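Local atomic coordinates of CopC (PDB entry 5ICU), a protein that binds copper(II) and, as a periplasmic CopC-family protein with a cupredoxin-like beta fold, probably takes part in copper handling. Residues G28-A33 against F77-S82; S35-L40 against R59-D64; D13-S18 against F93-H98; S2-A7 against L24-G29. One frame throughout, in Å; residues are numbered along the deposited sequence.

Contact 1. Residues G28-A33 against F77-S82; sequences GGVEPA and FRVLSS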
loop_
_atom_site.group_PDB
_atom_site.type_symbol
_atom_site.label_atom_id
_atom_site.label_comp_id
_atom_site.label_asym_id
_atom_site.label_seq_id
_atom_site.Cartn_x
_atom_site.Cartn_y
_atom_site.Cartn_z
ATOM N N GLY A 28 5.247 -7.066 -13.164
ATOM C CA GLY A 28 4.544 -7.063 -14.456
ATOM C C GLY A 28 3.385 -6.108 -14.296
ATOM O O GLY A 28 3.153 -5.509 -13.219
ATOM N N GLY A 29 2.617 -5.936 -15.371
ATOM C CA GLY A 29 1.473 -5.013 -15.345
ATOM C C GLY A 29 0.415 -5.483 -14.355
ATOM O O GLY A 29 0.202 -6.670 -14.147
ATOM N N VAL A 30 -0.325 -4.521 -13.822
ATOM C CA VAL A 30 -1.538 -4.790 -13.065
ATOM C C VAL A 30 -2.636 -3.885 -13.591
ATOM O O VAL A 30 -2.378 -2.850 -14.176
ATOM C CB VAL A 30 -1.317 -4.575 -11.555
ATOM C CG1 VAL A 30 -0.349 -5.606 -10.996
ATOM C CG2 VAL A 30 -0.846 -3.179 -11.226
ATOM N N GLU A 31 -3.883 -4.301 -13.350
ATOM C CA GLU A 31 -5.050 -3.590 -13.845
ATOM C C GLU A 31 -5.601 -2.745 -12.725
ATOM O O GLU A 31 -6.223 -3.282 -11.817
ATOM C CB GLU A 31 -6.068 -4.632 -14.256
ATOM C CG GLU A 31 -5.738 -5.475 -15.458
ATOM C CD GLU A 31 -7.029 -6.086 -16.104
ATOM O OE1 GLU A 31 -8.191 -5.787 -15.688
ATOM O OE2 GLU A 31 -6.936 -6.873 -17.078
ATOM N N PRO A 32 -5.413 -1.416 -12.721
ATOM C CA PRO A 32 -5.845 -0.635 -11.583
ATOM C C PRO A 32 -7.341 -0.753 -11.215
ATOM O O PRO A 32 -7.697 -0.763 -10.025
ATOM C CB PRO A 32 -5.452 0.822 -11.917
ATOM C CG PRO A 32 -4.785 0.767 -13.185
ATOM C CD PRO A 32 -4.690 -0.594 -13.704
ATOM N N ALA A 33 -8.220 -0.836 -12.210
ATOM C CA ALA A 33 -9.660 -0.880 -11.930
ATOM C C ALA A 33 -10.072 -2.192 -11.310
ATOM O O ALA A 33 -11.177 -2.275 -10.732
ATOM C CB ALA A 33 -10.433 -0.652 -13.203
ATOM N N PHE A 77 -2.819 -6.082 -0.229
ATOM C CA PHE A 77 -3.129 -5.822 -1.638
ATOM C C PHE A 77 -3.593 -7.080 -2.318
ATOM O O PHE A 77 -3.143 -8.154 -1.998
ATOM C CB PHE A 77 -1.984 -5.135 -2.380
ATOM C CG PHE A 77 -0.697 -5.887 -2.330
ATOM C CD1 PHE A 77 0.204 -5.646 -1.296
ATOM C CD2 PHE A 77 -0.339 -6.856 -3.282
ATOM C CE1 PHE A 77 1.386 -6.338 -1.188
ATOM C CE2 PHE A 77 0.865 -7.542 -3.184
ATOM C CZ PHE A 77 1.700 -7.300 -2.119
ATOM N N ARG A 78 -4.476 -6.893 -3.301
ATOM C CA ARG A 78 -4.971 -8.007 -4.070
ATOM C C ARG A 78 -5.176 -7.476 -5.479
ATOM O O ARG A 78 -6.102 -6.675 -5.717
ATOM C CB ARG A 78 -6.257 -8.485 -3.438
ATOM C CG ARG A 78 -6.731 -9.892 -3.989
ATOM C CD ARG A 78 -7.810 -10.530 -3.123
ATOM N NE ARG A 78 -8.256 -11.813 -3.683
ATOM C CZ ARG A 78 -9.137 -11.965 -4.670
ATOM N NH1 ARG A 78 -9.711 -10.932 -5.237
ATOM N NH2 ARG A 78 -9.442 -13.190 -5.109
ATOM N N VAL A 79 -4.263 -7.830 -6.382
ATOM C CA VAL A 79 -4.182 -7.205 -7.686
ATOM C C VAL A 79 -4.492 -8.203 -8.772
ATOM O O VAL A 79 -4.224 -9.397 -8.620
ATOM C CB VAL A 79 -2.789 -6.543 -7.922
ATOM C CG1 VAL A 79 -2.503 -5.519 -6.821
ATOM C CG2 VAL A 79 -1.664 -7.566 -8.008
ATOM N N LEU A 80 -5.022 -7.680 -9.874
ATOM C CA LEU A 80 -5.204 -8.498 -11.099
ATOM C C LEU A 80 -4.055 -8.200 -12.037
ATOM O O LEU A 80 -3.909 -7.089 -12.500
ATOM C CB LEU A 80 -6.561 -8.205 -11.757
ATOM C CG LEU A 80 -6.827 -9.069 -13.008
ATOM C CD1 LEU A 80 -6.846 -10.527 -12.725
ATOM C CD2 LEU A 80 -8.084 -8.610 -13.661
ATOM N N SER A 81 -3.211 -9.200 -12.260
ATOM C CA SER A 81 -2.058 -9.054 -13.165
ATOM C C SER A 81 -2.517 -8.979 -14.605
ATOM O O SER A 81 -3.561 -9.499 -14.967
ATOM C CB SER A 81 -1.124 -10.245 -13.016
ATOM O OG SER A 81 -0.745 -10.501 -11.664
ATOM N N SER A 82 -1.674 -8.380 -15.441
ATOM C CA SER A 82 -2.018 -8.233 -16.856
ATOM C C SER A 82 -2.070 -9.587 -17.527
ATOM O O SER A 82 -2.735 -9.697 -18.581
ATOM C CB SER A 82 -1.066 -7.264 -17.554
ATOM O OG SER A 82 -1.186 -5.955 -16.998
HETATM O O HOH W 1 -5.957 -9.421 -16.530
#
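Glu31 places CG anti to its carbonyl carbon (chi1 -69°) and stays extended beyond, while Leu80 turns CG opposite its own backbone N (chi1 -178°). The two side chains therefore run alongside each other, pointing the same way, with Glu31 OE1 3.5 Å from Leu80 CD2. On the buried side, Val30 CG1 meets Val79 CG2 at 3.8 Å, a branched pair suited to the interior. The backbones join through a single bridge, Val30 with Ser81, and two hydrogen bonds flank it. Glu31 N donates to Leu80 O at 2.9 Å, almost in line with the carbonyl bond, whereas Ser82 N reaches Gly29 O at 2.8 Å from 52° above the carbonyl plane. Gly29 suits its place, because a beta carbon would clash with Ser82 OG. A water donates to Glu31 OE2 at 2.8 Å and to Ser81 O at 2.9 Å, tying the carboxylate to the opposite backbone. With an alanine in place of Glu31, this water would probably lose one acceptor, and Leu80 CD2 the carboxylate alongside it. Ser81 OG bonds His85 O and Ser2 N. The loop itself is tied, through its two backbone bonds, to the chain leading into the copper ligands Asp83 and His85.

Contact 2. Residues S35-L40 against R59-D64; sequences SSISIL and RELTLD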
loop_
_atom_site.group_PDB
_atom_site.type_symbol
_atom_site.label_atom_id
_atom_site.label_comp_id
_atom_site.label_asym_id
_atom_site.label_seq_id
_atom_site.Cartn_x
_atom_site.Cartn_y
_atom_site.Cartn_z
ATOM N N SER A 35 -7.850 -3.842 -9.107
ATOM C CA SER A 35 -6.830 -4.044 -8.047
ATOM C C SER A 35 -7.262 -3.312 -6.790
ATOM O O SER A 35 -7.898 -2.266 -6.853
ATOM C CB SER A 35 -5.472 -3.573 -8.553
ATOM O OG SER A 35 -5.045 -4.413 -9.619
ATOM N N SER A 36 -6.842 -3.827 -5.649
ATOM C CA SER A 36 -7.251 -3.315 -4.354
ATOM C C SER A 36 -6.024 -3.215 -3.445
ATOM O O SER A 36 -5.207 -4.143 -3.393
ATOM C CB SER A 36 -8.256 -4.241 -3.713
ATOM O OG SER A 36 -8.648 -3.795 -2.431
ATOM N N ILE A 37 -5.902 -2.083 -2.747
ATOM C CA ILE A 37 -4.923 -1.886 -1.690
ATOM C C ILE A 37 -5.741 -1.420 -0.495
ATOM O O ILE A 37 -6.593 -0.537 -0.627
ATOM C CB ILE A 37 -3.859 -0.821 -2.044
ATOM C CG1 ILE A 37 -3.236 -1.089 -3.409
ATOM C CG2 ILE A 37 -2.799 -0.777 -0.955
ATOM C CD1 ILE A 37 -2.390 0.040 -3.944
ATOM N N SER A 38 -5.399 -1.958 0.667
ATOM C CA SER A 38 -6.047 -1.561 1.913
ATOM C C SER A 38 -5.004 -1.267 2.972
ATOM O O SER A 38 -3.969 -1.909 3.031
ATOM C CB SER A 38 -6.926 -2.672 2.487
ATOM O OG SER A 38 -7.944 -3.033 1.574
ATOM N N ILE A 39 -5.282 -0.294 3.837
ATOM C CA ILE A 39 -4.510 -0.086 5.052
ATOM C C ILE A 39 -5.350 -0.471 6.223
ATOM O O ILE A 39 -6.496 -0.014 6.361
ATOM C CB ILE A 39 -4.087 1.399 5.184
ATOM C CG1 ILE A 39 -3.241 1.838 3.974
ATOM C CG2 ILE A 39 -3.348 1.644 6.494
ATOM C CD1 ILE A 39 -2.900 3.307 3.966
ATOM N N LEU A 40 -4.780 -1.318 7.075
ATOM C CA LEU A 40 -5.400 -1.788 8.334
ATOM C C LEU A 40 -4.650 -1.191 9.488
ATOM O O LEU A 40 -3.445 -1.078 9.441
ATOM C CB LEU A 40 -5.335 -3.327 8.451
ATOM C CG LEU A 40 -5.857 -4.127 7.296
ATOM C CD1 LEU A 40 -5.730 -5.614 7.633
ATOM C CD2 LEU A 40 -7.277 -3.757 6.902
ATOM N N ARG A 59 2.969 -1.071 -14.245
ATOM C CA ARG A 59 3.450 -1.892 -13.140
ATOM C C ARG A 59 3.257 -1.221 -11.784
ATOM O O ARG A 59 3.675 -1.784 -10.775
ATOM C CB ARG A 59 4.924 -2.244 -13.318
ATOM C CG ARG A 59 5.198 -2.939 -14.611
ATOM C CD ARG A 59 6.592 -3.525 -14.650
ATOM N NE ARG A 59 6.781 -4.266 -15.864
ATOM C CZ ARG A 59 7.879 -4.938 -16.189
ATOM N NH1 ARG A 59 8.923 -4.976 -15.357
ATOM N NH2 ARG A 59 7.901 -5.590 -17.356
ATOM N N GLU A 60 2.664 -0.031 -11.721
ATOM C CA GLU A 60 2.579 0.721 -10.460
ATOM C C GLU A 60 1.171 0.986 -10.021
ATOM O O GLU A 60 0.307 1.180 -10.845
ATOM C CB GLU A 60 3.362 2.038 -10.575
ATOM C CG GLU A 60 4.827 1.751 -10.822
ATOM C CD GLU A 60 5.713 2.959 -10.947
ATOM O OE1 GLU A 60 5.311 4.079 -10.566
ATOM O OE2 GLU A 60 6.857 2.778 -11.422
ATOM N N LEU A 61 0.965 1.020 -8.714
ATOM C CA LEU A 61 -0.307 1.454 -8.142
ATOM C C LEU A 61 -0.017 2.381 -7.015
ATOM O O LEU A 61 0.988 2.215 -6.296
ATOM C CB LEU A 61 -1.130 0.290 -7.597
ATOM C CG LEU A 61 -1.680 -0.704 -8.602
ATOM C CD1 LEU A 61 -2.294 -1.829 -7.837
ATOM C CD2 LEU A 61 -2.668 -0.054 -9.560
ATOM N N THR A 62 -0.948 3.300 -6.762
ATOM C CA THR A 62 -0.874 4.130 -5.545
ATOM C C THR A 62 -2.202 4.156 -4.800
ATOM O O THR A 62 -3.279 3.875 -5.383
ATOM C CB THR A 62 -0.435 5.572 -5.841
ATOM O OG1 THR A 62 -1.415 6.213 -6.645
ATOM C CG2 THR A 62 0.925 5.655 -6.504
ATOM N N LEU A 63 -2.119 4.433 -3.489
ATOM C CA LEU A 63 -3.308 4.626 -2.666
ATOM C C LEU A 63 -3.063 5.890 -1.832
ATOM O O LEU A 63 -2.087 5.937 -1.075
ATOM C CB LEU A 63 -3.513 3.421 -1.757
ATOM C CG LEU A 63 -4.655 3.580 -0.725
ATOM C CD1 LEU A 63 -5.981 3.787 -1.416
ATOM C CD2 LEU A 63 -4.625 2.372 0.173
ATOM N N ASP A 64 -3.978 6.861 -1.932
ATOM C CA ASP A 64 -3.890 8.070 -1.083
ATOM C C ASP A 64 -4.325 7.717 0.322
ATOM O O ASP A 64 -5.396 7.137 0.526
ATOM C CB ASP A 64 -4.771 9.137 -1.659
ATOM C CG ASP A 64 -4.209 9.726 -2.931
ATOM O OD1 ASP A 64 -3.012 9.518 -3.258
ATOM O OD2 ASP A 64 -4.977 10.422 -3.614
#
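Ser35 OG is held by two groups, the backbone O of Glu31 and the backbone N of Leu80, and its CB lies against Leu61, 3.7 Å from Leu61 CD1. A small hydroxyl residue suits this place, where one side is polar backbone and the other a leucine methyl. Beyond it the side chains that meet are apolar, and no hydrogen bond joins the two segments. Ile37 puts CG2 opposite its backbone N and CG1 beside it (chi1 -51°); the longer branch reaches mainly Leu61, with CD1 3.9 Å from Leu61 CB, and the CG2 branch meets Leu63 CD2 at 3.8 Å. Ile37 and Leu63 run antiparallel past one another, which brings Leu63 CD2 up to the backbone as well, 3.6 Å from Ile37 O. The same methyl also touches Ile39, 4.1 Å from Ile39 CG1. Ile37, Ile39, Leu61 and Leu63 are all buried here, which suits purely aliphatic side chains. The strand axes approach to 8.0 Å at an angle of 39°, the relation of strands in two facing sheets. Strand 36-40 lies between strands 71-80 and 46-50 in one sheet, strand 60-64 pairs with strand 21-26 in the other, and Leu24 and Val75 also pack against Ile37.

Contact 3. Residues D13-S18 against F93-H98; sequences DHVAAS and FTVDPH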
loop_
_atom_site.group_PDB
_atom_site.type_symbol
_atom_site.label_atom_id
_atom_site.label_comp_id
_atom_site.label_asym_id
_atom_site.label_seq_id
_atom_site.Cartn_x
_atom_site.Cartn_y
_atom_site.Cartn_z
ATOM N N ASP A 13 9.350 -0.883 7.599
ATOM C CA ASP A 13 9.847 0.502 7.666
ATOM C C ASP A 13 9.187 1.214 8.830
ATOM O O ASP A 13 8.039 0.977 9.167
ATOM C CB ASP A 13 9.525 1.328 6.406
ATOM C CG ASP A 13 10.440 1.020 5.225
ATOM O OD1 ASP A 13 11.490 0.308 5.332
ATOM O OD2 ASP A 13 10.110 1.562 4.145
ATOM N N HIS A 14 9.973 2.108 9.414
ATOM C CA HIS A 14 9.454 3.171 10.257
ATOM C C HIS A 14 9.557 4.457 9.502
ATOM O O HIS A 14 10.647 4.791 9.001
ATOM C CB HIS A 14 10.279 3.272 11.522
ATOM C CG HIS A 14 10.030 2.155 12.467
ATOM N ND1 HIS A 14 9.450 2.325 13.703
ATOM C CD2 HIS A 14 10.219 0.827 12.334
ATOM C CE1 HIS A 14 9.328 1.162 14.305
ATOM N NE2 HIS A 14 9.778 0.229 13.481
ATOM N N VAL A 15 8.479 5.224 9.481
ATOM C CA VAL A 15 8.426 6.511 8.813
ATOM C C VAL A 15 8.188 7.537 9.907
ATOM O O VAL A 15 7.555 7.247 10.912
ATOM C CB VAL A 15 7.393 6.586 7.665
ATOM C CG1 VAL A 15 7.787 5.579 6.581
ATOM C CG2 VAL A 15 5.977 6.341 8.152
ATOM N N ALA A 16 8.710 8.734 9.684
ATOM C CA ALA A 16 8.712 9.785 10.698
ATOM C C ALA A 16 7.429 10.566 10.754
ATOM O O ALA A 16 7.232 11.376 11.670
ATOM C CB ALA A 16 9.866 10.718 10.399
ATOM N N ALA A 17 6.584 10.391 9.749
ATOM C CA ALA A 17 5.314 11.069 9.662
ATOM C C ALA A 17 4.373 10.251 8.810
ATOM O O ALA A 17 4.818 9.335 8.117
ATOM C CB ALA A 17 5.496 12.433 9.056
ATOM N N SER A 18 3.086 10.586 8.841
ATOM C CA SER A 18 2.102 9.828 8.084
ATOM C C SER A 18 2.453 9.912 6.591
ATOM O O SER A 18 2.683 10.999 6.095
ATOM C CB SER A 18 0.721 10.434 8.295
ATOM O OG SER A 18 -0.249 9.619 7.657
ATOM N N PHE A 93 4.094 -1.628 8.383
ATOM C CA PHE A 93 5.008 -0.479 8.584
ATOM C C PHE A 93 4.532 0.277 9.801
ATOM O O PHE A 93 3.428 0.091 10.244
ATOM C CB PHE A 93 5.127 0.418 7.358
ATOM C CG PHE A 93 3.928 1.270 7.103
ATOM C CD1 PHE A 93 2.868 0.797 6.391
ATOM C CD2 PHE A 93 3.865 2.585 7.594
ATOM C CE1 PHE A 93 1.766 1.586 6.147
ATOM C CE2 PHE A 93 2.773 3.371 7.360
ATOM C CZ PHE A 93 1.705 2.893 6.639
ATOM N N THR A 94 5.414 1.124 10.336
ATOM C CA THR A 94 5.111 1.897 11.540
ATOM C C THR A 94 5.294 3.374 11.298
ATOM O O THR A 94 6.274 3.791 10.673
ATOM C CB THR A 94 6.013 1.450 12.698
ATOM O OG1 THR A 94 5.788 0.056 12.988
ATOM C CG2 THR A 94 5.672 2.255 13.949
ATOM N N VAL A 95 4.299 4.141 11.753
ATOM C CA VAL A 95 4.383 5.616 11.813
ATOM C C VAL A 95 4.897 5.952 13.192
ATOM O O VAL A 95 4.235 5.712 14.184
ATOM C CB VAL A 95 3.015 6.261 11.561
ATOM C CG1 VAL A 95 3.101 7.773 11.649
ATOM C CG2 VAL A 95 2.474 5.847 10.184
ATOM N N ASP A 96 6.117 6.466 13.227
ATOM C CA ASP A 96 6.718 6.966 14.473
ATOM C C ASP A 96 6.251 8.392 14.793
ATOM O O ASP A 96 5.914 9.142 13.907
ATOM C CB ASP A 96 8.245 7.040 14.327
ATOM C CG ASP A 96 8.953 5.717 14.213
ATOM O OD1 ASP A 96 8.386 4.704 14.619
ATOM O OD2 ASP A 96 10.121 5.753 13.746
ATOM N N PRO A 97 6.280 8.778 16.076
ATOM C CA PRO A 97 6.083 10.182 16.434
ATOM C C PRO A 97 7.301 11.012 16.010
ATOM O O PRO A 97 8.428 10.547 16.011
ATOM C CB PRO A 97 5.942 10.142 17.957
ATOM C CG PRO A 97 6.693 8.927 18.352
ATOM C CD PRO A 97 6.570 7.943 17.248
ATOM N N HIS A 98 7.028 12.241 15.610
ATOM C CA HIS A 98 8.090 13.224 15.362
ATOM C C HIS A 98 8.020 14.401 16.328
ATOM O O HIS A 98 8.748 15.393 16.168
ATOM C CB HIS A 98 8.099 13.733 13.906
ATOM C CG HIS A 98 6.796 14.264 13.450
ATOM N ND1 HIS A 98 5.966 13.524 12.640
ATOM C CD2 HIS A 98 6.166 15.435 13.684
ATOM C CE1 HIS A 98 4.852 14.205 12.440
ATOM N NE2 HIS A 98 4.953 15.368 13.041
#
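A short parallel strand pair at the edge of the mixed sheet joins His14 and Val15 to Thr94 and Val95. Thr94 uses both backbone groups, its N donating to Asp13 O at 2.9 Å and its O accepting from Val15 N at 2.9 Å; Asp96 N then reaches Val15 O at 2.8 Å. On the side carrying His14 and Thr94, His14 ND1 gives a nearly straight 2.8 Å bond to Asp96 OD1, in the imidazole plane and on the syn side of the carboxylate, though ring and carboxylate planes stand 44° apart. Thr94 CB lies over one face of that ring, 3.8 Å from its centroid, a CH-pi contact, while Thr94 OG1 turns to Glu92. Strand 14-15 is an outermost strand of the mixed sheet, parallel to strand 86-95, which pairs antiparallel with 71-80. A leucine in place of Asp96 would probably leave His14 ND1 without its acceptor and the imidazole freer to turn. On the other side, Val15 CG2 meets Val95 CG2 at 4.1 Å, beta-branched residues suiting extended backbone. Past the strands, His98 swings CG between its backbone N and carbonyl carbon (chi1 54°), bringing ND1 to Ala16 O at 2.7 Å, where it donates in the carbonyl plane.

Contact 4. Residues S2-A7 against L24-G29; sequences SFLVDA and LRFGGG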
loop_
_atom_site.group_PDB
_atom_site.type_symbol
_atom_site.label_atom_id
_atom_site.label_comp_id
_atom_site.label_asym_id
_atom_site.label_seq_id
_atom_site.Cartn_x
_atom_site.Cartn_y
_atom_site.Cartn_z
ATOM N N SER A 2 2.139 -10.803 -11.464
ATOM C CA SER A 2 2.826 -9.535 -11.224
ATOM C C SER A 2 3.072 -9.419 -9.756
ATOM O O SER A 2 2.238 -8.967 -9.005
ATOM C CB SER A 2 1.979 -8.400 -11.750
ATOM O OG SER A 2 1.934 -8.509 -13.154
ATOM N N PHE A 3 4.202 -9.940 -9.308
ATOM C CA PHE A 3 4.550 -9.938 -7.888
ATOM C C PHE A 3 5.024 -8.587 -7.405
ATOM O O PHE A 3 5.636 -7.840 -8.150
ATOM C CB PHE A 3 5.644 -10.970 -7.637
ATOM C CG PHE A 3 5.179 -12.417 -7.787
ATOM C CD1 PHE A 3 4.186 -12.900 -6.950
ATOM C CD2 PHE A 3 5.683 -13.258 -8.758
ATOM C CE1 PHE A 3 3.722 -14.203 -7.087
ATOM C CE2 PHE A 3 5.216 -14.591 -8.875
ATOM C CZ PHE A 3 4.231 -15.023 -8.000
ATOM N N LEU A 4 4.842 -8.272 -6.124
ATOM C CA LEU A 4 5.371 -7.031 -5.593
ATOM C C LEU A 4 6.894 -7.056 -5.673
ATOM O O LEU A 4 7.542 -8.041 -5.249
ATOM C CB LEU A 4 4.967 -6.886 -4.114
ATOM C CG LEU A 4 5.320 -5.536 -3.489
ATOM C CD1 LEU A 4 4.447 -4.383 -4.001
ATOM C CD2 LEU A 4 5.225 -5.638 -1.964
ATOM N N VAL A 5 7.486 -5.956 -6.176
ATOM C CA VAL A 5 8.948 -5.834 -6.188
ATOM C C VAL A 5 9.479 -4.628 -5.471
ATOM O O VAL A 5 10.666 -4.597 -5.164
ATOM C CB VAL A 5 9.536 -5.913 -7.612
ATOM C CG1 VAL A 5 9.202 -7.256 -8.255
ATOM C CG2 VAL A 5 9.103 -4.730 -8.464
ATOM N N ASP A 6 8.652 -3.644 -5.194
ATOM C CA ASP A 6 9.060 -2.483 -4.390
ATOM C C ASP A 6 7.847 -1.839 -3.778
ATOM O O ASP A 6 6.785 -1.903 -4.333
ATOM C CB ASP A 6 9.826 -1.463 -5.255
ATOM C CG ASP A 6 10.773 -0.574 -4.435
ATOM O OD1 ASP A 6 10.951 -0.772 -3.221
ATOM O OD2 ASP A 6 11.339 0.343 -5.056
ATOM N N ALA A 7 8.017 -1.167 -2.653
ATOM C CA ALA A 7 6.923 -0.473 -2.004
ATOM C C ALA A 7 7.456 0.683 -1.191
ATOM O O ALA A 7 8.575 0.618 -0.688
ATOM C CB ALA A 7 6.176 -1.425 -1.110
ATOM N N LEU A 24 3.085 1.109 -4.690
ATOM C CA LEU A 24 3.512 -0.264 -4.927
ATOM C C LEU A 24 3.962 -0.436 -6.353
ATOM O O LEU A 24 3.329 0.107 -7.261
ATOM C CB LEU A 24 2.333 -1.197 -4.654
ATOM C CG LEU A 24 1.651 -1.144 -3.291
ATOM C CD1 LEU A 24 0.570 -2.211 -3.201
ATOM C CD2 LEU A 24 2.616 -1.331 -2.152
ATOM N N ARG A 25 5.038 -1.189 -6.570
ATOM C CA ARG A 25 5.519 -1.516 -7.915
ATOM C C ARG A 25 5.644 -3.014 -8.006
ATOM O O ARG A 25 6.126 -3.686 -7.068
ATOM C CB ARG A 25 6.867 -0.837 -8.192
ATOM C CG ARG A 25 7.429 -1.157 -9.548
ATOM C CD ARG A 25 8.510 -0.205 -9.993
ATOM N NE ARG A 25 9.673 -0.255 -9.130
ATOM C CZ ARG A 25 10.685 -1.132 -9.239
ATOM N NH1 ARG A 25 10.699 -2.063 -10.196
ATOM N NH2 ARG A 25 11.717 -1.061 -8.393
ATOM N N PHE A 26 5.189 -3.550 -9.137
ATOM C CA PHE A 26 5.076 -4.981 -9.390
ATOM C C PHE A 26 6.032 -5.397 -10.495
ATOM O O PHE A 26 6.519 -4.564 -11.262
ATOM C CB PHE A 26 3.623 -5.349 -9.693
ATOM C CG PHE A 26 2.676 -5.008 -8.582
ATOM C CD1 PHE A 26 2.121 -3.748 -8.480
ATOM C CD2 PHE A 26 2.390 -5.925 -7.596
ATOM C CE1 PHE A 26 1.286 -3.411 -7.422
ATOM C CE2 PHE A 26 1.577 -5.591 -6.543
ATOM C CZ PHE A 26 1.039 -4.323 -6.452
ATOM N N GLY A 27 6.235 -6.702 -10.619
ATOM C CA GLY A 27 7.096 -7.255 -11.639
ATOM C C GLY A 27 6.518 -7.361 -13.022
ATOM O O GLY A 27 7.243 -7.737 -13.975
ATOM N N GLY A 28 5.247 -7.066 -13.164
ATOM C CA GLY A 28 4.544 -7.063 -14.456
ATOM C C GLY A 28 3.385 -6.108 -14.296
ATOM O O GLY A 28 3.153 -5.509 -13.219
ATOM N N GLY A 29 2.617 -5.936 -15.371
ATOM C CA GLY A 29 1.473 -5.013 -15.345
ATOM C C GLY A 29 0.415 -5.483 -14.355
ATOM O O GLY A 29 0.202 -6.670 -14.147
#
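Val5 and Asp6 both stand opposite Arg25, a classic beta bulge in the antiparallel pairing of strands 4-8 and 21-26. Arg25 O accepts from two donors: Val5 N at 2.8 Å, in the carbonyl plane, and Asp6 N at 3.1 Å, tilted from it. Arg25 N returns a bond to Asp6 O. Val5 is the extra residue, and the register shifts by one between the Leu4-Phe26 and Asp6-Arg25 pairs.

The inward side is closely packed. With CG turned opposite the backbone N, Leu4 carries CD1 over one face of the Phe26 ring, 4.0 Å from Phe26 CE2, and also against Leu24 CB. Ala7 is small enough to let Leu24 CD2 approach its CB to 3.7 Å. Phe77, from strand 71-80, adds to this core by packing on Leu4 and Leu24.

The outward side is looser and more exposed. Arg25 bends at its third torsion (chi3 63°), so that Val5 CG2 lies over one face of the guanidinium while Asp6 OD2 comes to its edge. That salt bridge is long, Asp6 OD2 to Arg25 NH2 3.6 Å, with the carboxylate and guanidinium planes 84° apart. Glu60, from strand 60-64, also touches Arg25.

Near the amino end, Ser2 O is buried without a hydrogen-bonding partner in the model. Gly28 suits its place, because a beta carbon would collide with Ser2 OG; that hydroxyl donates to Gly29 O at 2.7 Å, from 44° above the carbonyl plane.

In the fold
Contacts 1 and 4 share Gly28 and Gly29, and Gly29 O accepts hydrogen bonds in both; their centres are about 9 Å apart. Both approach the copper bound by His1, Asp83 and His85: the Ser81 side chain is about 5 Å from the metal and that of Phe3 about 7 Å. Contact 2 packs the two sheets together; its strand 60-64 pairs with strand 21-26 of contact 4, with Leu61 O 2.9 Å from Leu24 N, a probable hydrogen bond. Contact 3 lies at an edge of the mixed sheet, on the opposite side of the chain's centre from contact 1, the centres of the two contacts about 27 Å apart.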